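Local coordinates for putative lipoprotein (Clostridium perfringens ATCC 13124, PDB 4R7R), which is of unknown function; it is a putative lipoprotein, probably attached to the cell envelope, and possibly binds lipid, at residues Lys4-Glu16 with Leu93-Leu105. Numbering follows the deposited sequence.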
loop_
_atom_site.group_PDB
_atom_site.type_symbol
_atom_site.label_atom_id
_atom_site.label_comp_id
_atom_site.label_asym_id
_atom_site.label_seq_id
_atom_site.Cartn_x
_atom_site.Cartn_y
_atom_site.Cartn_z
ATOM N N LYS A 4 3.848 -15.959 17.416
ATOM C CA LYS A 4 4.714 -14.792 17.261
ATOM C C LYS A 4 3.919 -13.513 17.045
ATOM O O LYS A 4 2.780 -13.562 16.578
ATOM C CB LYS A 4 5.682 -14.998 16.093
ATOM C CG LYS A 4 6.606 -16.183 16.277
ATOM C CD LYS A 4 7.477 -16.388 15.060
ATOM C CE LYS A 4 8.243 -17.695 15.154
ATOM N NZ LYS A 4 8.980 -17.979 13.891
ATOM N N PRO A 5 4.513 -12.363 17.406
ATOM C CA PRO A 5 3.951 -11.064 17.033
ATOM C C PRO A 5 3.822 -10.962 15.520
ATOM O O PRO A 5 4.815 -11.067 14.791
ATOM C CB PRO A 5 4.972 -10.058 17.576
ATOM C CG PRO A 5 6.216 -10.852 17.823
ATOM C CD PRO A 5 5.730 -12.210 18.221
ATOM N N SER A 6 2.590 -10.771 15.066
ATOM C CA SER A 6 2.269 -10.808 13.651
ATOM C C SER A 6 2.964 -9.706 12.853
ATOM O O SER A 6 3.074 -8.558 13.289
ATOM C CB SER A 6 0.755 -10.717 13.458
ATOM O OG SER A 6 0.225 -9.598 14.148
ATOM N N LEU A 7 3.439 -10.080 11.674
ATOM C CA LEU A 7 4.045 -9.126 10.765
ATOM C C LEU A 7 2.980 -8.519 9.868
ATOM O O LEU A 7 3.226 -7.522 9.199
ATOM C CB LEU A 7 5.135 -9.804 9.934
ATOM C CG LEU A 7 6.192 -10.494 10.802
ATOM C CD1 LEU A 7 7.089 -11.359 9.958
ATOM C CD2 LEU A 7 7.007 -9.451 11.528
ATOM N N ASN A 8 1.789 -9.110 9.878
ATOM C CA ASN A 8 0.716 -8.657 9.000
ATOM C C ASN A 8 -0.469 -7.992 9.697
ATOM O O ASN A 8 -1.552 -7.904 9.110
ATOM C CB ASN A 8 0.191 -9.833 8.196
ATOM C CG ASN A 8 -0.447 -10.872 9.064
ATOM O OD1 ASN A 8 -0.106 -10.999 10.240
ATOM N ND2 ASN A 8 -1.391 -11.614 8.504
ATOM N N TYR A 9 -0.265 -7.539 10.935
ATOM C CA TYR A 9 -1.330 -6.965 11.749
ATOM C C TYR A 9 -2.215 -5.966 11.003
ATOM O O TYR A 9 -3.441 -6.117 10.989
ATOM C CB TYR A 9 -0.740 -6.283 12.994
ATOM C CG TYR A 9 -1.780 -5.681 13.925
ATOM C CD1 TYR A 9 -2.124 -4.322 13.848
ATOM C CD2 TYR A 9 -2.416 -6.468 14.896
ATOM C CE1 TYR A 9 -3.077 -3.774 14.705
ATOM C CE2 TYR A 9 -3.373 -5.918 15.764
ATOM C CZ TYR A 9 -3.691 -4.582 15.655
ATOM O OH TYR A 9 -4.631 -4.046 16.494
ATOM N N HIS A 10 -1.608 -4.955 10.386
ATOM C CA HIS A 10 -2.394 -3.854 9.832
ATOM C C HIS A 10 -3.050 -4.242 8.521
ATOM O O HIS A 10 -4.109 -3.714 8.169
ATOM C CB HIS A 10 -1.537 -2.599 9.613
ATOM C CG HIS A 10 -1.164 -1.880 10.872
ATOM N ND1 HIS A 10 -2.093 -1.511 11.823
ATOM C CD2 HIS A 10 0.033 -1.446 11.323
ATOM C CE1 HIS A 10 -1.477 -0.883 12.811
ATOM N NE2 HIS A 10 -0.186 -0.833 12.531
ATOM N N THR A 11 -2.417 -5.148 7.788
ATOM C CA THR A 11 -2.949 -5.586 6.494
ATOM C C THR A 11 -4.213 -6.428 6.668
ATOM O O THR A 11 -5.169 -6.299 5.913
ATOM C CB THR A 11 -1.905 -6.395 5.707
ATOM O OG1 THR A 11 -0.704 -5.620 5.590
ATOM C CG2 THR A 11 -2.431 -6.762 4.325
ATOM N N LYS A 12 -4.204 -7.283 7.684
ATOM C CA LYS A 12 -5.372 -8.077 8.033
ATOM C C LYS A 12 -6.562 -7.172 8.380
ATOM O O LYS A 12 -7.699 -7.444 7.978
ATOM C CB LYS A 12 -5.020 -9.018 9.190
ATOM C CG LYS A 12 -6.196 -9.580 9.957
ATOM C CD LYS A 12 -5.742 -10.724 10.848
ATOM C CE LYS A 12 -4.953 -11.746 10.038
ATOM N NZ LYS A 12 -4.920 -13.089 10.686
ATOM N N ASN A 13 -6.298 -6.081 9.093
ATOM C CA ASN A 13 -7.356 -5.144 9.441
ATOM C C ASN A 13 -7.867 -4.386 8.233
ATOM O O ASN A 13 -9.070 -4.178 8.089
ATOM C CB ASN A 13 -6.875 -4.169 10.513
ATOM C CG ASN A 13 -6.827 -4.813 11.884
ATOM O OD1 ASN A 13 -7.466 -5.845 12.114
ATOM N ND2 ASN A 13 -6.069 -4.218 12.799
ATOM N N LEU A 14 -6.958 -3.988 7.357
ATOM C CA LEU A 14 -7.360 -3.288 6.155
ATOM C C LEU A 14 -8.173 -4.238 5.295
ATOM O O LEU A 14 -9.238 -3.880 4.781
ATOM C CB LEU A 14 -6.146 -2.771 5.389
ATOM C CG LEU A 14 -6.504 -2.103 4.063
ATOM C CD1 LEU A 14 -7.371 -0.885 4.329
ATOM C CD2 LEU A 14 -5.250 -1.734 3.284
ATOM N N SER A 15 -7.668 -5.464 5.182
ATOM C CA SER A 15 -8.277 -6.502 4.359
ATOM C C SER A 15 -9.728 -6.761 4.750
ATOM O O SER A 15 -10.579 -6.938 3.880
ATOM C CB SER A 15 -7.463 -7.791 4.455
ATOM O OG SER A 15 -8.085 -8.845 3.745
ATOM N N GLU A 16 -10.001 -6.767 6.056
ATOM C CA GLU A 16 -11.365 -6.898 6.568
ATOM C C GLU A 16 -12.221 -5.685 6.202
ATOM O O GLU A 16 -13.410 -5.812 5.896
ATOM C CB GLU A 16 -11.352 -7.089 8.088
ATOM C CG GLU A 16 -12.670 -6.739 8.794
ATOM C CD GLU A 16 -13.782 -7.754 8.540
ATOM O OE1 GLU A 16 -13.458 -8.914 8.202
ATOM O OE2 GLU A 16 -14.979 -7.396 8.680
ATOM N N LEU A 93 2.618 -0.296 5.277
ATOM C CA LEU A 93 1.171 -0.206 5.336
ATOM C C LEU A 93 0.758 0.001 6.791
ATOM O O LEU A 93 1.193 -0.750 7.693
ATOM C CB LEU A 93 0.535 -1.478 4.749
ATOM C CG LEU A 93 -0.964 -1.496 4.403
ATOM C CD1 LEU A 93 -1.260 -2.638 3.434
ATOM C CD2 LEU A 93 -1.841 -1.623 5.650
ATOM N N TYR A 94 -0.083 1.012 7.022
ATOM C CA TYR A 94 -0.449 1.381 8.381
ATOM C C TYR A 94 -1.665 2.305 8.394
ATOM O O TYR A 94 -1.958 2.957 7.379
ATOM C CB TYR A 94 0.746 2.033 9.086
ATOM C CG TYR A 94 1.357 3.219 8.369
ATOM C CD1 TYR A 94 0.995 4.516 8.709
ATOM C CD2 TYR A 94 2.316 3.044 7.366
ATOM C CE1 TYR A 94 1.554 5.616 8.064
ATOM C CE2 TYR A 94 2.884 4.123 6.724
ATOM C CZ TYR A 94 2.505 5.413 7.074
ATOM O OH TYR A 94 3.070 6.505 6.442
ATOM N N PRO A 95 -2.395 2.345 9.531
ATOM C CA PRO A 95 -3.513 3.287 9.601
ATOM C C PRO A 95 -2.956 4.698 9.624
ATOM O O PRO A 95 -1.834 4.910 10.118
ATOM C CB PRO A 95 -4.231 2.920 10.914
ATOM C CG PRO A 95 -3.242 2.147 11.712
ATOM C CD PRO A 95 -2.249 1.538 10.757
ATOM N N TRP A 96 -3.716 5.648 9.088
ATOM C CA TRP A 96 -3.200 6.998 8.859
ATOM C C TRP A 96 -2.771 7.698 10.149
ATOM O O TRP A 96 -1.908 8.565 10.139
ATOM C CB TRP A 96 -4.257 7.843 8.151
ATOM C CG TRP A 96 -5.363 8.243 9.072
ATOM C CD1 TRP A 96 -6.261 7.411 9.692
ATOM C CD2 TRP A 96 -5.676 9.569 9.507
ATOM N NE1 TRP A 96 -7.116 8.145 10.474
ATOM C CE2 TRP A 96 -6.782 9.470 10.380
ATOM C CE3 TRP A 96 -5.133 10.830 9.238
ATOM C CZ2 TRP A 96 -7.362 10.588 10.986
ATOM C CZ3 TRP A 96 -5.711 11.949 9.840
ATOM C CH2 TRP A 96 -6.813 11.818 10.708
ATOM N N ASP A 97 -3.393 7.324 11.257
ATOM C CA ASP A 97 -3.173 8.009 12.523
ATOM C C ASP A 97 -2.356 7.157 13.497
ATOM O O ASP A 97 -2.291 7.458 14.690
ATOM C CB ASP A 97 -4.525 8.395 13.162
ATOM C CG ASP A 97 -5.370 7.171 13.537
ATOM O OD1 ASP A 97 -6.219 7.272 14.465
ATOM O OD2 ASP A 97 -5.177 6.102 12.898
ATOM N N SER A 98 -1.763 6.074 13.017
ATOM C CA SER A 98 -0.893 5.325 13.907
ATOM C C SER A 98 0.174 4.553 13.186
ATOM O O SER A 98 -0.075 3.453 12.678
ATOM C CB SER A 98 -1.678 4.364 14.768
ATOM O OG SER A 98 -0.758 3.746 15.644
ATOM N N ASP A 99 1.368 5.131 13.181
ATOM C CA ASP A 99 2.486 4.587 12.443
ATOM C C ASP A 99 3.610 4.154 13.379
ATOM O O ASP A 99 4.770 4.095 12.968
ATOM C CB ASP A 99 3.001 5.616 11.418
ATOM C CG ASP A 99 3.664 6.857 12.070
ATOM O OD1 ASP A 99 4.327 7.628 11.332
ATOM O OD2 ASP A 99 3.539 7.075 13.300
ATOM N N VAL A 100 3.280 3.860 14.636
ATOM C CA VAL A 100 4.314 3.413 15.561
ATOM C C VAL A 100 4.885 2.087 15.086
ATOM O O VAL A 100 6.072 1.813 15.273
ATOM C CB VAL A 100 3.802 3.266 17.025
ATOM C CG1 VAL A 100 3.452 4.625 17.590
ATOM C CG2 VAL A 100 2.621 2.296 17.126
ATOM N N ARG A 101 4.044 1.270 14.461
ATOM C CA ARG A 101 4.499 -0.006 13.933
ATOM C C ARG A 101 3.800 -0.321 12.622
ATOM O O ARG A 101 2.639 -0.739 12.589
ATOM C CB ARG A 101 4.266 -1.128 14.937
ATOM C CG ARG A 101 4.580 -2.498 14.388
ATOM C CD ARG A 101 3.431 -3.444 14.701
ATOM N NE ARG A 101 3.458 -4.682 13.923
ATOM C CZ ARG A 101 2.915 -4.812 12.720
ATOM N NH1 ARG A 101 2.966 -5.987 12.090
ATOM N NH2 ARG A 101 2.319 -3.765 12.150
ATOM N N LYS A 102 4.518 -0.096 11.535
ATOM C CA LYS A 102 3.983 -0.342 10.214
ATOM C C LYS A 102 4.120 -1.814 9.867
ATOM O O LYS A 102 4.998 -2.487 10.396
ATOM C CB LYS A 102 4.717 0.514 9.179
ATOM C CG LYS A 102 4.860 1.962 9.583
ATOM C CD LYS A 102 5.903 2.671 8.748
ATOM C CE LYS A 102 5.868 4.158 9.053
ATOM N NZ LYS A 102 6.939 4.928 8.372
ATOM N N ASP A 103 3.232 -2.307 9.008
ATOM C CA ASP A 103 3.438 -3.562 8.287
ATOM C C ASP A 103 4.525 -3.381 7.209
ATOM O O ASP A 103 4.580 -2.344 6.535
ATOM C CB ASP A 103 2.137 -4.025 7.614
ATOM C CG ASP A 103 1.219 -4.837 8.536
ATOM O OD1 ASP A 103 1.310 -4.759 9.796
ATOM O OD2 ASP A 103 0.373 -5.560 7.964
ATOM N N TYR A 104 5.380 -4.381 7.033
ATOM C CA TYR A 104 6.388 -4.334 5.975
ATOM C C TYR A 104 6.163 -5.503 5.045
ATOM O O TYR A 104 6.081 -6.660 5.494
ATOM C CB TYR A 104 7.818 -4.372 6.549
ATOM C CG TYR A 104 8.201 -3.143 7.350
ATOM C CD1 TYR A 104 9.099 -2.198 6.835
ATOM C CD2 TYR A 104 7.662 -2.920 8.625
ATOM C CE1 TYR A 104 9.454 -1.060 7.576
ATOM C CE2 TYR A 104 7.996 -1.785 9.368
ATOM C CZ TYR A 104 8.893 -0.859 8.844
ATOM O OH TYR A 104 9.219 0.258 9.588
ATOM N N LEU A 105 6.074 -5.217 3.751
ATOM C CA LEU A 105 5.877 -6.267 2.770
ATOM C C LEU A 105 6.880 -6.129 1.633
ATOM O O LEU A 105 7.184 -5.014 1.211
ATOM C CB LEU A 105 4.456 -6.236 2.203
ATOM C CG LEU A 105 3.224 -6.156 3.111
ATOM C CD1 LEU A 105 2.993 -4.772 3.666
ATOM C CD2 LEU A 105 1.993 -6.579 2.325
HETATM O O HOH W 1 5.437 -6.594 8.898
HETATM O O HOH W 2 1.093 1.522 13.840
#
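The carboxylate of Asp-103 receives the first turn of helix 9-17 and spends both oxygens on it. Asp-103 OD1 takes the backbone N of His-10 along a nearly straight N-H (3.0 Å, 169°), arriving from above the carboxylate plane. Asp-103 OD2 accepts Thr-11 N, also from above that plane, and Thr-11 OG1 at 2.6 Å through its anti lone pair. Thr-11 can offer both donors because OG1 sits beside its own backbone N (chi1 -54°). From the loop just before strand 103-106, Arg-101 grips Asp-103 OD1 end-on with NH1 and NH2, the latter at 2.7 Å in a salt bridge, OD1 lying in the guanidinium plane; this probably offsets the negative charge. Arg-101 NH1 also reaches Ser-6 O at 2.8 Å, while Tyr-9 CB lies over one guanidinium face.

His-10 drops its imidazole between Tyr-9 CD1 on one face and Pro-95 on the other, where Pro-95 CD makes a CH-pi contact 3.3 Å from the His-10 ring centroid. At the ring edge, NE2 makes a weak bond to Arg-101 O, and a water also near NE2 bonds to Arg-101 N, in the 96-102 loop. Deeper in, Leu-14 CD2 packs on Leu-93 CD1 (4.1 Å), with Tyr-81 also against Leu-14.

Asp-103 and Leu-93 are paired by two backbone hydrogen bonds between adjacent antiparallel strands, which sets the acceptor beside the apolar contact; Phe-58 touches Thr-11 from strand 58-59. A strand aspartate accepting first-turn N-H groups thus seats the N-terminal helix across the antiparallel sheet of this alpha-beta fold.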